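Local coordinates for protein peptidoglycan D,D-transpeptidase FtsI (Yersinia pestis, PDB 6SYN) that probably cross-links peptidoglycan stems in the periplasm as a class B penicillin-binding D,D-transpeptidase, and holds a ring-opened penicillin in its active-site pocket, at residues A[208-213]-A[387-392]; A[461-464]-A[468-471]. All blocks are in the same frame, centred on the assembly; numbering follows the deposited sequence.

Contact 1. Residues A[208-213]-A[387-392]; sequences VLVDVN and RPLSIT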
loop_
_atom_site.group_PDB
_atom_site.type_symbol
_atom_site.label_atom_id
_atom_site.label_comp_id
_atom_site.label_asym_id
_atom_site.label_seq_id
_atom_site.Cartn_x
_atom_site.Cartn_y
_atom_site.Cartn_z
ATOM N N VAL A 208 1.672 -3.299 -2.301
ATOM C CA VAL A 208 2.566 -2.473 -3.160
ATOM C C VAL A 208 3.294 -3.410 -4.128
ATOM O O VAL A 208 3.858 -4.420 -3.665
ATOM C CB VAL A 208 3.542 -1.621 -2.327
ATOM C CG1 VAL A 208 4.437 -0.765 -3.212
ATOM C CG2 VAL A 208 2.805 -0.748 -1.327
ATOM N N LEU A 209 3.251 -3.067 -5.420
ATOM C CA LEU A 209 3.932 -3.778 -6.532
ATOM C C LEU A 209 4.925 -2.817 -7.194
ATOM O O LEU A 209 4.485 -1.763 -7.695
ATOM C CB LEU A 209 2.879 -4.238 -7.543
ATOM C CG LEU A 209 3.411 -5.072 -8.705
ATOM C CD1 LEU A 209 3.718 -6.489 -8.253
ATOM C CD2 LEU A 209 2.417 -5.074 -9.856
ATOM N N VAL A 210 6.205 -3.188 -7.222
ATOM C CA VAL A 210 7.313 -2.332 -7.735
ATOM C C VAL A 210 8.059 -3.090 -8.836
ATOM O O VAL A 210 8.330 -4.290 -8.660
ATOM C CB VAL A 210 8.265 -1.912 -6.601
ATOM C CG1 VAL A 210 9.403 -1.036 -7.113
ATOM C CG2 VAL A 210 7.510 -1.220 -5.476
ATOM N N ASP A 211 8.359 -2.387 -9.930
ATOM C CA ASP A 211 9.271 -2.847 -11.002
ATOM C C ASP A 211 10.676 -2.947 -10.407
ATOM O O ASP A 211 11.168 -1.942 -9.858
ATOM C CB ASP A 211 9.234 -1.893 -12.196
ATOM C CG ASP A 211 9.686 -2.533 -13.494
ATOM O OD1 ASP A 211 10.817 -3.058 -13.528
ATOM O OD2 ASP A 211 8.894 -2.518 -14.455
ATOM N N VAL A 212 11.293 -4.120 -10.525
ATOM C CA VAL A 212 12.623 -4.454 -9.934
ATOM C C VAL A 212 13.730 -3.621 -10.611
ATOM O O VAL A 212 14.712 -3.270 -9.924
ATOM C CB VAL A 212 12.848 -5.974 -10.061
ATOM C CG1 VAL A 212 14.281 -6.380 -9.764
ATOM C CG2 VAL A 212 11.871 -6.748 -9.184
ATOM N N ASN A 213 13.563 -3.278 -11.892
ATOM C CA ASN A 213 14.639 -2.711 -12.751
ATOM C C ASN A 213 14.530 -1.185 -12.875
ATOM O O ASN A 213 15.573 -0.559 -13.134
ATOM C CB ASN A 213 14.627 -3.338 -14.147
ATOM C CG ASN A 213 14.940 -4.819 -14.129
ATOM O OD1 ASN A 213 14.253 -5.606 -14.776
ATOM N ND2 ASN A 213 15.966 -5.207 -13.387
ATOM N N ARG A 387 17.463 1.085 -6.087
ATOM C CA ARG A 387 16.968 2.069 -7.086
ATOM C C ARG A 387 15.942 2.988 -6.429
ATOM O O ARG A 387 15.215 2.575 -5.533
ATOM C CB ARG A 387 16.390 1.343 -8.307
ATOM C CG ARG A 387 17.336 1.338 -9.502
ATOM C CD ARG A 387 16.762 0.718 -10.762
ATOM N NE ARG A 387 16.898 -0.728 -10.709
ATOM C CZ ARG A 387 17.903 -1.434 -11.219
ATOM N NH1 ARG A 387 17.906 -2.749 -11.080
ATOM N NH2 ARG A 387 18.890 -0.846 -11.871
ATOM N N PRO A 388 15.887 4.281 -6.816
ATOM C CA PRO A 388 14.815 5.172 -6.375
ATOM C C PRO A 388 13.427 4.841 -6.947
ATOM O O PRO A 388 13.324 4.414 -8.081
ATOM C CB PRO A 388 15.230 6.571 -6.865
ATOM C CG PRO A 388 16.312 6.338 -7.905
ATOM C CD PRO A 388 16.904 4.974 -7.620
ATOM N N LEU A 389 12.395 5.103 -6.143
ATOM C CA LEU A 389 10.961 4.932 -6.493
ATOM C C LEU A 389 10.490 6.111 -7.356
ATOM O O LEU A 389 11.129 7.170 -7.285
ATOM C CB LEU A 389 10.165 4.859 -5.187
ATOM C CG LEU A 389 10.481 3.667 -4.286
ATOM C CD1 LEU A 389 10.122 3.967 -2.839
ATOM C CD2 LEU A 389 9.758 2.418 -4.770
ATOM N N SER A 390 9.414 5.930 -8.135
ATOM C CA SER A 390 8.634 7.033 -8.767
ATOM C C SER A 390 7.184 6.587 -9.033
ATOM O O SER A 390 6.981 5.372 -9.238
ATOM C CB SER A 390 9.318 7.547 -10.020
ATOM O OG SER A 390 9.356 6.561 -11.038
ATOM N N ILE A 391 6.226 7.533 -9.005
ATOM C CA ILE A 391 4.783 7.319 -9.366
ATOM C C ILE A 391 4.517 7.854 -10.778
ATOM O O ILE A 391 3.331 7.888 -11.162
ATOM C CB ILE A 391 3.751 7.940 -8.383
ATOM C CG1 ILE A 391 4.330 9.007 -7.450
ATOM C CG2 ILE A 391 3.016 6.855 -7.605
ATOM C CD1 ILE A 391 4.631 10.323 -8.133
ATOM N N THR A 392 5.548 8.260 -11.525
ATOM C CA THR A 392 5.408 8.751 -12.927
ATOM C C THR A 392 6.240 7.862 -13.855
ATOM O O THR A 392 7.302 7.390 -13.423
ATOM C CB THR A 392 5.758 10.241 -13.039
ATOM O OG1 THR A 392 7.130 10.445 -12.693
ATOM C CG2 THR A 392 4.877 11.099 -12.158
#

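Contact 2. Residues A[461-464]-A[468-471]; sequences AGVA and NPRF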
loop_
_atom_site.group_PDB
_atom_site.type_symbol
_atom_site.label_atom_id
_atom_site.label_comp_id
_atom_site.label_asym_id
_atom_site.label_seq_id
_atom_site.Cartn_x
_atom_site.Cartn_y
_atom_site.Cartn_z
ATOM N N ALA A 461 5.791 -10.778 1.615
ATOM C CA ALA A 461 6.610 -9.978 0.679
ATOM C C ALA A 461 7.385 -10.947 -0.209
ATOM O O ALA A 461 7.619 -12.089 0.237
ATOM C CB ALA A 461 7.536 -9.071 1.446
ATOM N N GLY A 462 7.753 -10.527 -1.416
ATOM C CA GLY A 462 8.554 -11.381 -2.303
ATOM C C GLY A 462 8.744 -10.807 -3.688
ATOM O O GLY A 462 8.354 -9.643 -3.944
ATOM N N VAL A 463 9.303 -11.648 -4.552
ATOM C CA VAL A 463 9.911 -11.285 -5.858
ATOM C C VAL A 463 9.580 -12.422 -6.828
ATOM O O VAL A 463 9.405 -13.555 -6.347
ATOM C CB VAL A 463 11.418 -11.056 -5.638
ATOM C CG1 VAL A 463 12.302 -12.007 -6.425
ATOM C CG2 VAL A 463 11.802 -9.611 -5.881
ATOM N N ALA A 464 9.444 -12.130 -8.123
ATOM C CA ALA A 464 9.133 -13.137 -9.163
ATOM C C ALA A 464 9.376 -12.565 -10.553
ATOM O O ALA A 464 9.355 -11.350 -10.733
ATOM C CB ALA A 464 7.709 -13.609 -9.028
ATOM N N ASN A 468 14.847 -14.618 -12.577
ATOM C CA ASN A 468 15.120 -13.298 -13.196
ATOM C C ASN A 468 14.004 -12.369 -12.729
ATOM O O ASN A 468 13.067 -12.103 -13.477
ATOM C CB ASN A 468 15.189 -13.434 -14.719
ATOM C CG ASN A 468 15.816 -12.248 -15.419
ATOM O OD1 ASN A 468 16.267 -11.297 -14.786
ATOM N ND2 ASN A 468 15.865 -12.311 -16.736
ATOM N N PRO A 469 14.023 -11.931 -11.449
ATOM C CA PRO A 469 12.926 -11.149 -10.885
ATOM C C PRO A 469 12.617 -9.900 -11.716
ATOM O O PRO A 469 13.540 -9.235 -12.148
ATOM C CB PRO A 469 13.432 -10.730 -9.499
ATOM C CG PRO A 469 14.463 -11.778 -9.144
ATOM C CD PRO A 469 15.091 -12.169 -10.467
ATOM N N ARG A 470 11.328 -9.637 -11.912
ATOM C CA ARG A 470 10.812 -8.451 -12.634
ATOM C C ARG A 470 9.985 -7.598 -11.671
ATOM O O ARG A 470 10.041 -6.357 -11.786
ATOM C CB ARG A 470 10.006 -8.913 -13.852
ATOM C CG ARG A 470 10.876 -9.371 -15.015
ATOM C CD ARG A 470 11.545 -8.205 -15.723
ATOM N NE ARG A 470 10.543 -7.278 -16.240
ATOM C CZ ARG A 470 9.927 -7.395 -17.416
ATOM N NH1 ARG A 470 10.217 -8.398 -18.228
ATOM N NH2 ARG A 470 9.017 -6.506 -17.778
ATOM N N PHE A 471 9.271 -8.233 -10.738
ATOM C CA PHE A 471 8.271 -7.570 -9.866
ATOM C C PHE A 471 8.530 -7.922 -8.404
ATOM O O PHE A 471 8.557 -9.113 -8.053
ATOM C CB PHE A 471 6.865 -7.981 -10.294
ATOM C CG PHE A 471 6.666 -7.886 -11.784
ATOM C CD1 PHE A 471 6.696 -6.654 -12.419
ATOM C CD2 PHE A 471 6.487 -9.022 -12.552
ATOM C CE1 PHE A 471 6.525 -6.560 -13.790
ATOM C CE2 PHE A 471 6.312 -8.925 -13.922
ATOM C CZ PHE A 471 6.334 -7.698 -14.539
#

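Contact 1. Residues A[208-213]-A[387-392]
Arg387 reaches across to the carbonyls of Val212 and Asn213, and most of the surface buried between the segments belongs to it and Asn213. Its chain runs extended through CD and then bends at chi3 (-83°), which brings one edge of the guanidinium to Val212 O. NE lies 3.4 Å from Val212 O, and NH1 is also 3.4 Å from Val212 O; both hydrogen bonds are weak, so the grip is a loose, two-pronged one in the plane of the group. Asn213 O sits differently, over one guanidinium face, and although Arg387 NE is 2.8 Å from Asn213 O the angle is too poor for a hydrogen bond. The Asn213 amide runs beside the arginine in the same direction, its plane turned 69° from the guanidinium, with ND2 3.9 Å from Arg387 NH1. A long, planar, multiply donating side chain suits this place, where backbone oxygens lie just beyond the end of a strand.

That strand, 204-211, belongs to the antiparallel sheet of the transpeptidase domain. Its end runs into an Asx turn, in which Asp211 OD1 accepts from Asn213 N at 3.2 Å through its anti lone pair.

Farther back, an apolar pair joins the same two segments. Leu389 CD2 touches Val210 CG1 at 4.2 Å, the side chains crossing at about a right angle. The branched valine fits an extended strand, and its side chain also packs on Ala374 and Ala378 of helix 370-381. The far nitrogen of the arginine, NH2, donates to Val398 O.

Contact 2. Residues A[461-464]-A[468-471]
A helix-like psi of -35° at Arg470, set among otherwise extended residues, turns two successive amides, those of Arg470 and Phe471, toward the single carbonyl of Ala464. Arg470 N is 2.9 Å from Ala464 O in a nearly straight hydrogen bond whose donor stands well above the carbonyl plane. Phe471 N, 3.1 Å from Ala464 O, comes almost head-on to the C=O bond. With two residues facing one, this is a classic beta bulge. Pairing then becomes regular: Ala464 N donates to Phe471 O at 3.1 Å, completing an antiparallel hydrogen-bonded pair, while Val463 CA approaches Phe471 O at 3.4 Å in a CA-H...O contact.

The bulge also brings Arg470 beside the phenyl group. Phe471 CG lies anti to its own carbonyl carbon (chi1 -47°), and Arg470 CB sits over the centre of the ring, 3.6 Å above its plane, before the bent arginine chain leads away. Ala464 puts only a methyl on the same face of the sheet as Phe471, which leaves room for the large ring. On the other face the pyrrolidine of Pro469 packs against Val463, with Val463 CG1 3.5 Å from Pro469 CG. Proline, whose ring fixes phi near -60°, suits the loop that leads into the bulge, its ring atoms serving as the apolar surface for Val463.

Together the segments form the hairpin end of strands 455-464 and 471-478. The side chains of Phe471 and Ala464 touch Met499 of helix 492-505, Phe471 also meeting Val502, while Ala461 and Val463 bond through their backbones to Lys439 and Ala437 of strand 437-446.

After the N-terminal region, the chain lays down strand 204-211, the first strand of the transpeptidase sheet, and contact 1 closes a long excursion of 173 intervening residues when the loop following strand 385-386 returns to its end. Contact 2 comes later and closes only a short turn between strands 455-464 and 471-478. The two are therefore in series, neither nested nor crossed. In space they meet, with centres about 12 Å apart, because strand 471-478 pairs with 204-211 on one side and 455-464 on the other. Val212 N lies 2.9 Å from Arg470 O, a probable hydrogen bond, so the bulged hairpin end is joined directly to the segment approached by the 387-392 loop.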